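Local coordinates for CRISPR-associated protein CasA/Cse1 (Thermus thermophilus, PDB 4AN8) that serves as the large subunit of the Cascade ribonucleoprotein complex in type I-E CRISPR immunity, where it takes part in selecting foreign DNA, at residues V63-L68 with L205-Y210; A216-V221 with V244-A249; K235-G240 with E271-T276; M384-G389 with L432-L437. All blocks are in the same frame, centred on the assembly; numbering follows the deposited sequence.

From the N terminus, contact 1 comes first: the end of helix 50-67 meets the loop after helix 199-206, closing a loop of 136 residues. Contact 2 joins 216-221 to the end of helix 241-245 across a 22-residue loop. Contact 3 starts inside that loop and ends beyond it, so the two cross; it pairs strand 235-237 with the end of strand 261-273, 30 residues intervening. W247 packs on W236, L238 and P272 where contacts 2 and 3 touch, and R66 makes a salt bridge with E220 between contacts 1 and 2. Contact 4 lies beyond the chain's centre, about 39 Å from contact 1 (centre to centre), closing a 42-residue loop between two helices of the C-terminal bundle.

Contact 1 of 4, residues V63-L68 with L205-Y210; sequences VLHRAL and LNLVPY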
loop_
_atom_site.group_PDB
_atom_site.type_symbol
_atom_site.label_atom_id
_atom_site.label_comp_id
_atom_site.label_asym_id
_atom_site.label_seq_id
_atom_site.Cartn_x
_atom_site.Cartn_y
_atom_site.Cartn_z
ATOM N N VAL A 63 -1.706 -13.439 12.112
ATOM C CA VAL A 63 -1.755 -14.062 13.419
ATOM C C VAL A 63 -3.143 -13.937 14.074
ATOM O O VAL A 63 -3.673 -14.916 14.593
ATOM C CB VAL A 63 -0.667 -13.525 14.371
ATOM C CG1 VAL A 63 -0.858 -14.134 15.732
ATOM C CG2 VAL A 63 0.738 -13.872 13.834
ATOM N N LEU A 64 -3.724 -12.739 14.048
ATOM C CA LEU A 64 -5.040 -12.511 14.646
ATOM C C LEU A 64 -6.128 -13.372 14.033
ATOM O O LEU A 64 -6.906 -13.998 14.750
ATOM C CB LEU A 64 -5.461 -11.043 14.534
ATOM C CG LEU A 64 -4.776 -10.095 15.517
ATOM C CD1 LEU A 64 -4.919 -8.622 15.120
ATOM C CD2 LEU A 64 -5.290 -10.369 16.959
ATOM N N HIS A 65 -6.197 -13.392 12.705
ATOM C CA HIS A 65 -7.208 -14.178 12.023
ATOM C C HIS A 65 -7.141 -15.658 12.395
ATOM O O HIS A 65 -8.165 -16.305 12.548
ATOM C CB HIS A 65 -7.082 -14.036 10.516
ATOM C CG HIS A 65 -7.644 -12.759 9.978
ATOM N ND1 HIS A 65 -8.828 -12.218 10.434
ATOM C CD2 HIS A 65 -7.181 -11.920 9.015
ATOM C CE1 HIS A 65 -9.091 -11.115 9.750
ATOM N NE2 HIS A 65 -8.114 -10.915 8.882
ATOM N N ARG A 66 -5.941 -16.202 12.513
ATOM C CA ARG A 66 -5.814 -17.611 12.793
ATOM C C ARG A 66 -6.072 -17.870 14.274
ATOM O O ARG A 66 -6.823 -18.766 14.624
ATOM C CB ARG A 66 -4.431 -18.117 12.370
ATOM C CG ARG A 66 -4.156 -17.920 10.896
ATOM C CD ARG A 66 -5.203 -18.660 10.068
ATOM N NE ARG A 66 -5.038 -20.110 10.173
ATOM C CZ ARG A 66 -5.792 -20.981 9.514
ATOM N NH1 ARG A 66 -6.761 -20.538 8.714
ATOM N NH2 ARG A 66 -5.575 -22.287 9.659
ATOM N N ALA A 67 -5.461 -17.063 15.138
ATOM C CA ALA A 67 -5.622 -17.244 16.573
ATOM C C ALA A 67 -7.067 -17.081 17.016
ATOM O O ALA A 67 -7.513 -17.797 17.895
ATOM C CB ALA A 67 -4.729 -16.313 17.343
ATOM N N LEU A 68 -7.799 -16.156 16.403
ATOM C CA LEU A 68 -9.193 -15.900 16.779
ATOM C C LEU A 68 -10.162 -16.642 15.858
ATOM O O LEU A 68 -11.371 -16.601 16.051
ATOM C CB LEU A 68 -9.503 -14.398 16.763
ATOM C CG LEU A 68 -8.561 -13.558 17.632
ATOM C CD1 LEU A 68 -8.805 -12.073 17.464
ATOM C CD2 LEU A 68 -8.699 -13.964 19.092
ATOM N N LEU A 205 -9.841 -2.111 12.333
ATOM C CA LEU A 205 -10.321 -1.529 11.097
ATOM C C LEU A 205 -9.889 -2.331 9.868
ATOM O O LEU A 205 -10.444 -2.147 8.788
ATOM C CB LEU A 205 -9.864 -0.073 10.975
ATOM C CG LEU A 205 -10.491 0.910 11.971
ATOM C CD1 LEU A 205 -9.638 2.157 12.133
ATOM C CD2 LEU A 205 -11.913 1.250 11.565
ATOM N N ASN A 206 -8.913 -3.228 10.036
ATOM C CA ASN A 206 -8.429 -4.050 8.922
ATOM C C ASN A 206 -8.784 -5.521 9.087
ATOM O O ASN A 206 -8.435 -6.336 8.230
ATOM C CB ASN A 206 -6.909 -3.905 8.745
ATOM C CG ASN A 206 -6.518 -2.564 8.152
ATOM O OD1 ASN A 206 -6.410 -2.430 6.937
ATOM N ND2 ASN A 206 -6.339 -1.556 9.012
ATOM N N LEU A 207 -9.486 -5.848 10.178
ATOM C CA LEU A 207 -9.881 -7.236 10.436
ATOM C C LEU A 207 -11.185 -7.598 9.759
ATOM O O LEU A 207 -12.211 -7.750 10.415
ATOM C CB LEU A 207 -10.000 -7.537 11.928
ATOM C CG LEU A 207 -8.727 -7.873 12.689
ATOM C CD1 LEU A 207 -9.069 -8.042 14.161
ATOM C CD2 LEU A 207 -8.104 -9.136 12.145
ATOM N N VAL A 208 -11.118 -7.757 8.441
ATOM C CA VAL A 208 -12.253 -8.119 7.612
ATOM C C VAL A 208 -12.768 -9.521 7.980
ATOM O O VAL A 208 -11.964 -10.436 8.244
ATOM C CB VAL A 208 -11.827 -8.050 6.130
ATOM C CG1 VAL A 208 -12.988 -8.452 5.172
ATOM C CG2 VAL A 208 -11.275 -6.633 5.813
ATOM N N PRO A 209 -14.106 -9.685 8.028
ATOM C CA PRO A 209 -14.701 -10.973 8.419
ATOM C C PRO A 209 -14.025 -12.105 7.702
ATOM O O PRO A 209 -13.813 -12.042 6.488
ATOM C CB PRO A 209 -16.167 -10.834 7.997
ATOM C CG PRO A 209 -16.441 -9.325 8.294
ATOM C CD PRO A 209 -15.114 -8.605 7.959
ATOM N N TYR A 210 -13.663 -13.123 8.472
ATOM C CA TYR A 210 -12.811 -14.188 7.988
ATOM C C TYR A 210 -13.317 -15.526 8.487
ATOM O O TYR A 210 -13.792 -15.613 9.615
ATOM C CB TYR A 210 -11.415 -13.968 8.547
ATOM C CG TYR A 210 -10.411 -15.083 8.292
ATOM C CD1 TYR A 210 -9.806 -15.223 7.052
ATOM C CD2 TYR A 210 -10.034 -15.957 9.314
ATOM C CE1 TYR A 210 -8.882 -16.217 6.812
ATOM C CE2 TYR A 210 -9.100 -16.956 9.092
ATOM C CZ TYR A 210 -8.524 -17.079 7.836
ATOM O OH TYR A 210 -7.592 -18.057 7.589
HETATM O O HOH W 1 -7.102 -8.796 7.160
#
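H65 turns its CG anti to its own carbonyl carbon (chi1 -78°), while Y210 swings its ring anti to its backbone N (chi1 173°), and these torsions bring the two rings together as an offset stack. The centroids of the H65 and Y210 rings are 4.8 Å apart, with the planes tilted by 28°. On the other face of the imidazole sits the methyl CD2 of L207, 3.7 Å from the H65 ring centroid in a CH-pi contact, so the histidine is sandwiched between leucine and tyrosine. The same L207 CD2 also reaches back to L64 CB at 4.0 Å. Both nitrogens of H65 have polar partners: ND1 is bonded to G70 O, and NE2 reaches a water at 2.9 Å that in turn donates to N206 O. From the next residue along the helix, the bent chain of R66 brings NH1 to Y210 OH at 2.8 Å, with the hydroxyl near the guanidinium plane and NH1 at the edge of the phenol ring, near its plane. That hydroxyl is also bonded to D215, and R66 NH2 forms a salt bridge with E220. Y210 is therefore held both by its ring face and by its hydroxyl end. The whole is a buried packing of the last turns of helix 50-67 against the loop leaving helix 199-206, which kinks at L207 in an inverse gamma turn closed by a weak bond.

Contact 2 of 4, residues A216-V221 with V244-A249; sequences APIWEV and VYTWPA
This is a buried junction between loop and helix end: T246, the first residue to leave helical geometry after helix 241-245, takes a hydrogen bond from I218 N and packs against P217. The key bond runs from the backbone to a side chain, with I218 N donating to T246 OG1 at 2.9 Å and an angle of 154° at the hydrogen. The threonine hydroxyl is bonded as well to T242 O in the last turn of its own helix, so T246 OG1 ties the helix end to the neighbouring loop. Its chi1 of 63° sets OG1 between the backbone N and the carbonyl carbon, leaving the methyl CG2 to meet the indole of W219, where T246 CG2 comes 3.4 Å from W219 CZ3. The loop here is a type I beta turn, closed by E220 N bonding to P217 O at 2.9 Å, and in 244-249, P248 is the centre of an inverse gamma turn. I218 extends its CG1 branch anti to its backbone N, and I218 CD1 lands 3.7 Å from P248 CG. Behind the tryptophan, F98 and F102 press on the indole, while its NE1 is bonded to Y94 OH on helix 88-98.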
loop_
_atom_site.group_PDB
_atom_site.type_symbol
_atom_site.label_atom_id
_atom_site.label_comp_id
_atom_site.label_asym_id
_atom_site.label_seq_id
_atom_site.Cartn_x
_atom_site.Cartn_y
_atom_site.Cartn_z
ATOM N N ALA A 216 -4.053 -21.127 5.437
ATOM C CA ALA A 216 -3.082 -21.377 6.481
ATOM C C ALA A 216 -1.910 -20.456 6.199
ATOM O O ALA A 216 -1.512 -20.296 5.048
ATOM C CB ALA A 216 -2.623 -22.864 6.449
ATOM N N PRO A 217 -1.379 -19.828 7.241
ATOM C CA PRO A 217 -0.163 -19.032 7.078
ATOM C C PRO A 217 1.042 -19.970 6.956
ATOM O O PRO A 217 0.933 -21.172 7.267
ATOM C CB PRO A 217 -0.088 -18.224 8.382
ATOM C CG PRO A 217 -0.841 -19.089 9.404
ATOM C CD PRO A 217 -1.938 -19.773 8.609
ATOM N N ILE A 218 2.169 -19.417 6.510
ATOM C CA ILE A 218 3.349 -20.201 6.226
ATOM C C ILE A 218 3.790 -21.054 7.418
ATOM O O ILE A 218 4.327 -22.146 7.224
ATOM C CB ILE A 218 4.524 -19.302 5.762
ATOM C CG1 ILE A 218 5.663 -20.154 5.154
ATOM C CG2 ILE A 218 5.039 -18.409 6.930
ATOM C CD1 ILE A 218 5.276 -20.882 3.863
ATOM N N TRP A 219 3.559 -20.585 8.647
ATOM C CA TRP A 219 4.029 -21.325 9.819
ATOM C C TRP A 219 3.123 -22.495 10.244
ATOM O O TRP A 219 3.496 -23.263 11.130
ATOM C CB TRP A 219 4.278 -20.386 11.005
ATOM C CG TRP A 219 3.066 -19.594 11.379
ATOM C CD1 TRP A 219 2.022 -20.019 12.149
ATOM C CD2 TRP A 219 2.754 -18.256 10.988
ATOM N NE1 TRP A 219 1.067 -19.034 12.245
ATOM C CE2 TRP A 219 1.504 -17.931 11.559
ATOM C CE3 TRP A 219 3.395 -17.301 10.205
ATOM C CZ2 TRP A 219 0.901 -16.691 11.386
ATOM C CZ3 TRP A 219 2.777 -16.045 10.034
ATOM C CH2 TRP A 219 1.556 -15.766 10.618
ATOM N N GLU A 220 1.959 -22.634 9.609
ATOM C CA GLU A 220 1.025 -23.719 9.898
ATOM C C GLU A 220 1.202 -24.926 8.959
ATOM O O GLU A 220 0.508 -25.931 9.096
ATOM C CB GLU A 220 -0.439 -23.236 9.838
ATOM C CG GLU A 220 -0.938 -22.481 11.085
ATOM C CD GLU A 220 -2.437 -22.256 11.051
ATOM O OE1 GLU A 220 -3.143 -23.114 10.482
ATOM O OE2 GLU A 220 -2.927 -21.229 11.579
ATOM N N VAL A 221 2.116 -24.804 8.002
ATOM C CA VAL A 221 2.430 -25.880 7.081
ATOM C C VAL A 221 3.914 -26.244 7.273
ATOM O O VAL A 221 4.655 -25.517 7.935
ATOM C CB VAL A 221 2.093 -25.506 5.606
ATOM C CG1 VAL A 221 0.629 -25.133 5.466
ATOM C CG2 VAL A 221 2.957 -24.369 5.102
ATOM N N VAL A 244 -1.693 -15.812 1.611
ATOM C CA VAL A 244 -1.209 -14.679 0.844
ATOM C C VAL A 244 -0.477 -13.611 1.684
ATOM O O VAL A 244 0.556 -13.139 1.270
ATOM C CB VAL A 244 -2.306 -14.108 -0.051
ATOM C CG1 VAL A 244 -1.808 -12.846 -0.782
ATOM C CG2 VAL A 244 -2.704 -15.181 -1.063
ATOM N N TYR A 245 -0.984 -13.280 2.869
ATOM C CA TYR A 245 -0.293 -12.366 3.798
ATOM C C TYR A 245 1.114 -12.841 4.170
ATOM O O TYR A 245 1.993 -12.043 4.503
ATOM C CB TYR A 245 -1.082 -12.238 5.108
ATOM C CG TYR A 245 -2.289 -11.316 5.069
ATOM C CD1 TYR A 245 -2.677 -10.653 3.888
ATOM C CD2 TYR A 245 -3.047 -11.114 6.215
ATOM C CE1 TYR A 245 -3.774 -9.810 3.877
ATOM C CE2 TYR A 245 -4.145 -10.270 6.215
ATOM C CZ TYR A 245 -4.503 -9.620 5.057
ATOM O OH TYR A 245 -5.605 -8.802 5.093
ATOM N N THR A 246 1.317 -14.152 4.172
ATOM C CA THR A 246 2.598 -14.684 4.595
ATOM C C THR A 246 3.265 -15.482 3.480
ATOM O O THR A 246 4.026 -16.392 3.736
ATOM C CB THR A 246 2.424 -15.581 5.838
ATOM O OG1 THR A 246 1.612 -16.713 5.497
ATOM C CG2 THR A 246 1.771 -14.770 7.012
ATOM N N TRP A 247 2.968 -15.122 2.237
ATOM C CA TRP A 247 3.490 -15.842 1.091
ATOM C C TRP A 247 5.024 -15.960 1.050
ATOM O O TRP A 247 5.739 -14.956 1.197
ATOM C CB TRP A 247 3.028 -15.137 -0.176
ATOM C CG TRP A 247 3.208 -15.950 -1.392
ATOM C CD1 TRP A 247 4.271 -15.920 -2.252
ATOM C CD2 TRP A 247 2.308 -16.953 -1.891
ATOM N NE1 TRP A 247 4.081 -16.842 -3.263
ATOM C CE2 TRP A 247 2.881 -17.484 -3.062
ATOM C CE3 TRP A 247 1.076 -17.452 -1.454
ATOM C CZ2 TRP A 247 2.256 -18.481 -3.814
ATOM C CZ3 TRP A 247 0.459 -18.447 -2.196
ATOM C CH2 TRP A 247 1.055 -18.954 -3.364
ATOM N N PRO A 248 5.542 -17.184 0.781
ATOM C CA PRO A 248 6.995 -17.325 0.606
ATOM C C PRO A 248 7.445 -17.068 -0.838
ATOM O O PRO A 248 7.594 -18.015 -1.610
ATOM C CB PRO A 248 7.239 -18.789 0.986
ATOM C CG PRO A 248 5.997 -19.484 0.508
ATOM C CD PRO A 248 4.848 -18.485 0.709
ATOM N N ALA A 249 7.678 -15.804 -1.201
ATOM C CA ALA A 249 7.947 -15.451 -2.596
ATOM C C ALA A 249 9.358 -15.818 -3.045
ATOM O O ALA A 249 9.604 -16.047 -4.231
ATOM C CB ALA A 249 7.715 -13.986 -2.814
#

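Contact 3 of 4, residues K235-G240 with E271-T276; sequences KWPLTG and EPLEAT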
loop_
_atom_site.group_PDB
_atom_site.type_symbol
_atom_site.label_atom_id
_atom_site.label_comp_id
_atom_site.label_asym_id
_atom_site.label_seq_id
_atom_site.Cartn_x
_atom_site.Cartn_y
_atom_site.Cartn_z
ATOM N N LYS A 235 4.240 -25.188 -6.571
ATOM C CA LYS A 235 3.377 -24.163 -7.127
ATOM C C LYS A 235 2.096 -24.156 -6.344
ATOM O O LYS A 235 1.473 -25.201 -6.152
ATOM C CB LYS A 235 3.099 -24.457 -8.596
ATOM C CG LYS A 235 4.352 -24.760 -9.379
ATOM C CD LYS A 235 4.051 -25.045 -10.828
ATOM C CE LYS A 235 5.330 -25.352 -11.578
ATOM N NZ LYS A 235 6.052 -26.524 -10.953
ATOM N N TRP A 236 1.713 -22.984 -5.854
ATOM C CA TRP A 236 0.507 -22.867 -5.046
ATOM C C TRP A 236 -0.429 -21.873 -5.693
ATOM O O TRP A 236 -0.002 -20.808 -6.137
ATOM C CB TRP A 236 0.799 -22.343 -3.642
ATOM C CG TRP A 236 1.526 -23.241 -2.732
ATOM C CD1 TRP A 236 1.813 -24.566 -2.920
ATOM C CD2 TRP A 236 2.080 -22.885 -1.451
ATOM N NE1 TRP A 236 2.509 -25.048 -1.832
ATOM C CE2 TRP A 236 2.689 -24.038 -0.924
ATOM C CE3 TRP A 236 2.129 -21.692 -0.710
ATOM C CZ2 TRP A 236 3.338 -24.041 0.309
ATOM C CZ3 TRP A 236 2.763 -21.701 0.526
ATOM C CH2 TRP A 236 3.364 -22.861 1.017
ATOM N N PRO A 237 -1.718 -22.211 -5.725
ATOM C CA PRO A 237 -2.670 -21.185 -6.146
ATOM C C PRO A 237 -2.571 -20.030 -5.161
ATOM O O PRO A 237 -2.382 -20.267 -3.982
ATOM C CB PRO A 237 -4.024 -21.897 -6.082
ATOM C CG PRO A 237 -3.795 -23.143 -5.246
ATOM C CD PRO A 237 -2.349 -23.501 -5.391
ATOM N N LEU A 238 -2.640 -18.799 -5.656
ATOM C CA LEU A 238 -2.483 -17.604 -4.841
ATOM C C LEU A 238 -3.820 -17.268 -4.212
ATOM O O LEU A 238 -4.531 -16.363 -4.652
ATOM C CB LEU A 238 -1.989 -16.451 -5.727
ATOM C CG LEU A 238 -1.465 -15.132 -5.154
ATOM C CD1 LEU A 238 -0.205 -15.360 -4.293
ATOM C CD2 LEU A 238 -1.169 -14.137 -6.313
ATOM N N THR A 239 -4.185 -18.026 -3.187
ATOM C CA THR A 239 -5.477 -17.848 -2.555
ATOM C C THR A 239 -5.354 -18.130 -1.074
ATOM O O THR A 239 -4.382 -18.735 -0.638
ATOM C CB THR A 239 -6.528 -18.806 -3.175
ATOM O OG1 THR A 239 -7.808 -18.514 -2.615
ATOM C CG2 THR A 239 -6.172 -20.302 -2.908
ATOM N N GLY A 240 -6.341 -17.723 -0.292
ATOM C CA GLY A 240 -6.248 -17.870 1.150
ATOM C C GLY A 240 -5.642 -16.616 1.751
ATOM O O GLY A 240 -4.486 -16.285 1.482
ATOM N N GLU A 271 5.968 -20.860 -6.483
ATOM C CA GLU A 271 5.334 -20.278 -7.675
ATOM C C GLU A 271 3.865 -19.973 -7.470
ATOM O O GLU A 271 3.098 -20.863 -7.159
ATOM C CB GLU A 271 5.458 -21.226 -8.866
ATOM C CG GLU A 271 6.847 -21.346 -9.400
ATOM C CD GLU A 271 7.199 -20.195 -10.304
ATOM O OE1 GLU A 271 6.339 -19.830 -11.137
ATOM O OE2 GLU A 271 8.323 -19.657 -10.182
ATOM N N PRO A 272 3.469 -18.711 -7.684
ATOM C CA PRO A 272 2.062 -18.312 -7.561
ATOM C C PRO A 272 1.240 -18.788 -8.755
ATOM O O PRO A 272 1.575 -18.480 -9.885
ATOM C CB PRO A 272 2.139 -16.775 -7.540
ATOM C CG PRO A 272 3.376 -16.460 -8.351
ATOM C CD PRO A 272 4.347 -17.584 -8.061
ATOM N N LEU A 273 0.197 -19.560 -8.509
ATOM C CA LEU A 273 -0.730 -19.931 -9.568
ATOM C C LEU A 273 -1.947 -19.016 -9.525
ATOM O O LEU A 273 -2.368 -18.589 -8.445
ATOM C CB LEU A 273 -1.173 -21.383 -9.416
ATOM C CG LEU A 273 -0.075 -22.437 -9.577
ATOM C CD1 LEU A 273 -0.633 -23.849 -9.431
ATOM C CD2 LEU A 273 0.625 -22.262 -10.925
ATOM N N GLU A 274 -2.514 -18.722 -10.692
ATOM C CA GLU A 274 -3.664 -17.820 -10.789
ATOM C C GLU A 274 -4.878 -18.326 -10.010
ATOM O O GLU A 274 -5.178 -19.513 -10.014
ATOM C CB GLU A 274 -4.036 -17.551 -12.255
ATOM C CG GLU A 274 -2.925 -16.883 -13.068
ATOM C CD GLU A 274 -3.427 -16.249 -14.362
ATOM O OE1 GLU A 274 -4.303 -15.360 -14.287
ATOM O OE2 GLU A 274 -2.941 -16.634 -15.451
ATOM N N ALA A 275 -5.569 -17.418 -9.333
ATOM C CA ALA A 275 -6.755 -17.782 -8.580
ATOM C C ALA A 275 -7.681 -16.588 -8.492
ATOM O O ALA A 275 -7.307 -15.478 -8.872
ATOM C CB ALA A 275 -6.381 -18.277 -7.193
ATOM N N THR A 276 -8.895 -16.812 -8.002
ATOM C CA THR A 276 -9.880 -15.735 -7.915
ATOM C C THR A 276 -9.644 -14.777 -6.728
ATOM O O THR A 276 -10.011 -13.597 -6.775
ATOM C CB THR A 276 -11.318 -16.293 -7.903
ATOM O OG1 THR A 276 -11.488 -17.165 -6.780
ATOM C CG2 THR A 276 -11.569 -17.098 -9.156
HETATM O O HOH W 2 -9.380 -18.255 -4.629
#
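Strand 235-237 pairs in parallel with the end of strand 261-273 at the edge of a mixed sheet, bridging K235 with E271, W236 with P272 and P237 with L273. The ladder is carried by W236, whose backbone uses both of its polar atoms on the neighbour: W236 N donates to E271 O at 2.8 Å, and W236 O accepts from L273 N at 2.7 Å. One step on, L238 N donates to L273 O at 2.8 Å. P237 and P272 have no N-H to give, so the pairing rests on these three bonds; at the upstream end the backbone of E271 is bonded to T234. Beyond the strand L238 centres an inverse gamma turn, closed by a weak bond from T239 N to P237 O, and T239 O accepts from R243 NH1 in the helix that follows G240, its N-cap. K235 and E271 lie side by side, CG of K235 being 3.7 Å from CB of E271, yet their charged ends part: K235 NZ bonds to A232 O. On that same side of the sheet K235 CB rests on L273 CD1, at 3.9 Å. Further along, a water joins the two segments, lying 2.6 Å from T239 OG1 and 3.2 Å from T276 OG1.

Contact 4 of 4, residues M384-G389 with L432-L437; sequences MAEELG and LYWHAL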
loop_
_atom_site.group_PDB
_atom_site.type_symbol
_atom_site.label_atom_id
_atom_site.label_comp_id
_atom_site.label_asym_id
_atom_site.label_seq_id
_atom_site.Cartn_x
_atom_site.Cartn_y
_atom_site.Cartn_z
ATOM N N MET A 384 -15.312 16.487 -13.170
ATOM C CA MET A 384 -14.982 17.889 -13.363
ATOM C C MET A 384 -13.469 18.065 -13.418
ATOM O O MET A 384 -12.943 18.636 -14.378
ATOM C CB MET A 384 -15.571 18.739 -12.239
ATOM C CG MET A 384 -17.088 18.739 -12.206
ATOM S SD MET A 384 -17.792 19.259 -10.623
ATOM C CE MET A 384 -17.043 20.878 -10.438
ATOM N N ALA A 385 -12.764 17.563 -12.397
ATOM C CA ALA A 385 -11.332 17.770 -12.294
ATOM C C ALA A 385 -10.627 17.190 -13.514
ATOM O O ALA A 385 -9.699 17.808 -14.046
ATOM C CB ALA A 385 -10.784 17.209 -10.983
ATOM N N GLU A 386 -11.095 16.044 -14.008
ATOM C CA GLU A 386 -10.469 15.452 -15.206
ATOM C C GLU A 386 -10.751 16.235 -16.488
ATOM O O GLU A 386 -9.896 16.317 -17.374
ATOM C CB GLU A 386 -10.845 13.970 -15.411
ATOM C CG GLU A 386 -10.345 13.007 -14.323
ATOM C CD GLU A 386 -8.833 12.735 -14.377
ATOM O OE1 GLU A 386 -8.191 13.024 -15.407
ATOM O OE2 GLU A 386 -8.278 12.227 -13.378
ATOM N N GLU A 387 -11.944 16.797 -16.603
ATOM C CA GLU A 387 -12.294 17.511 -17.818
ATOM C C GLU A 387 -11.471 18.797 -17.902
ATOM O O GLU A 387 -10.910 19.125 -18.942
ATOM C CB GLU A 387 -13.792 17.816 -17.861
ATOM C CG GLU A 387 -14.651 16.595 -18.175
ATOM C CD GLU A 387 -16.144 16.900 -18.219
ATOM O OE1 GLU A 387 -16.521 18.090 -18.079
ATOM O OE2 GLU A 387 -16.936 15.943 -18.391
ATOM N N LEU A 388 -11.400 19.512 -16.788
ATOM C CA LEU A 388 -10.629 20.727 -16.726
ATOM C C LEU A 388 -9.155 20.422 -17.022
ATOM O O LEU A 388 -8.522 21.104 -17.840
ATOM C CB LEU A 388 -10.821 21.376 -15.362
ATOM C CG LEU A 388 -9.965 22.596 -15.075
ATOM C CD1 LEU A 388 -10.133 23.599 -16.200
ATOM C CD2 LEU A 388 -10.368 23.186 -13.763
ATOM N N GLY A 389 -8.628 19.360 -16.404
ATOM C CA GLY A 389 -7.230 18.994 -16.565
ATOM C C GLY A 389 -6.909 18.620 -17.994
ATOM O O GLY A 389 -5.785 18.817 -18.466
ATOM N N LEU A 432 1.064 22.170 -11.812
ATOM C CA LEU A 432 0.549 22.987 -10.709
ATOM C C LEU A 432 -0.947 22.814 -10.462
ATOM O O LEU A 432 -1.399 22.827 -9.322
ATOM C CB LEU A 432 0.896 24.466 -10.889
ATOM C CG LEU A 432 2.242 24.849 -10.281
ATOM C CD1 LEU A 432 3.352 24.482 -11.237
ATOM C CD2 LEU A 432 2.286 26.335 -9.955
ATOM N N TYR A 433 -1.720 22.670 -11.529
ATOM C CA TYR A 433 -3.133 22.351 -11.384
ATOM C C TYR A 433 -3.277 21.124 -10.459
ATOM O O TYR A 433 -3.912 21.192 -9.416
ATOM C CB TYR A 433 -3.729 22.079 -12.764
ATOM C CG TYR A 433 -5.155 21.576 -12.756
ATOM C CD1 TYR A 433 -6.190 22.380 -12.298
ATOM C CD2 TYR A 433 -5.469 20.303 -13.226
ATOM C CE1 TYR A 433 -7.496 21.935 -12.292
ATOM C CE2 TYR A 433 -6.792 19.846 -13.228
ATOM C CZ TYR A 433 -7.794 20.667 -12.764
ATOM O OH TYR A 433 -9.101 20.241 -12.756
ATOM N N TRP A 434 -2.664 20.009 -10.845
ATOM C CA TRP A 434 -2.773 18.769 -10.071
ATOM C C TRP A 434 -2.169 18.876 -8.667
ATOM O O TRP A 434 -2.761 18.425 -7.689
ATOM C CB TRP A 434 -2.175 17.602 -10.850
ATOM C CG TRP A 434 -3.024 17.257 -12.022
ATOM C CD1 TRP A 434 -2.689 17.368 -13.334
ATOM C CD2 TRP A 434 -4.380 16.774 -11.988
ATOM N NE1 TRP A 434 -3.746 16.971 -14.119
ATOM C CE2 TRP A 434 -4.790 16.593 -13.313
ATOM C CE3 TRP A 434 -5.272 16.457 -10.957
ATOM C CZ2 TRP A 434 -6.075 16.128 -13.646
ATOM C CZ3 TRP A 434 -6.543 15.989 -11.285
ATOM C CH2 TRP A 434 -6.932 15.828 -12.617
ATOM N N HIS A 435 -1.008 19.505 -8.563
ATOM C CA HIS A 435 -0.408 19.728 -7.253
ATOM C C HIS A 435 -1.329 20.525 -6.329
ATOM O O HIS A 435 -1.457 20.223 -5.137
ATOM C CB HIS A 435 0.936 20.436 -7.374
ATOM C CG HIS A 435 1.602 20.665 -6.057
ATOM N ND1 HIS A 435 2.717 19.964 -5.657
ATOM C CD2 HIS A 435 1.288 21.495 -5.034
ATOM C CE1 HIS A 435 3.073 20.364 -4.447
ATOM N NE2 HIS A 435 2.222 21.291 -4.047
ATOM N N ALA A 436 -1.973 21.547 -6.872
ATOM C CA ALA A 436 -2.903 22.327 -6.066
ATOM C C ALA A 436 -4.063 21.475 -5.603
ATOM O O ALA A 436 -4.524 21.612 -4.470
ATOM C CB ALA A 436 -3.415 23.522 -6.839
ATOM N N LEU A 437 -4.555 20.604 -6.485
ATOM C CA LEU A 437 -5.692 19.728 -6.151
ATOM C C LEU A 437 -5.317 18.626 -5.139
ATOM O O LEU A 437 -6.153 18.214 -4.332
ATOM C CB LEU A 437 -6.267 19.110 -7.421
ATOM C CG LEU A 437 -6.919 20.112 -8.385
ATOM C CD1 LEU A 437 -7.601 19.346 -9.500
ATOM C CD2 LEU A 437 -7.929 20.974 -7.652
HETATM O O HOH W 3 -3.911 17.520 -16.917
#
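Helices 372-403 and 429-446 run nearly antiparallel in the C-terminal helical bundle of this protein, and here the N-to-C directions of the two segments make an angle of 160°, with axes 11.3 Å apart at closest approach. The gap is bridged mainly by the aromatic pair Y433 and W434. Y433, its ring anti to the backbone N (chi1 173°), extends straight to the other helix, where Y433 OH donates to A385 O at 2.8 Å. The bond is made in the carbonyl plane, on a lone pair, while the same A385 O also accepts from G389 N within its helix; one carbonyl thus serves both the helix and its neighbour. The tyrosine ring meets L388 obliquely, L388 CD2 being 3.5 Å from Y433 CE1, and the indole of W434 is laid beside it with Y433 CD2 beneath the middle of one face. G389 presents no side chain to the two rings, which lets its backbone come in close, with G389 CA 3.5 Å from Y433 CE2. L461 of helix 453-476 touches A385 and Y433. The E386 carboxylate, its plane 38° from that of the indole, brings OE2 to 3.9 Å from W434 CH2. R305 forms a salt bridge with E386 and a cation-pi contact with W434. A water links the two helices: it accepts from W434 NE1 at 2.9 Å and donates to G389 O at 2.8 Å.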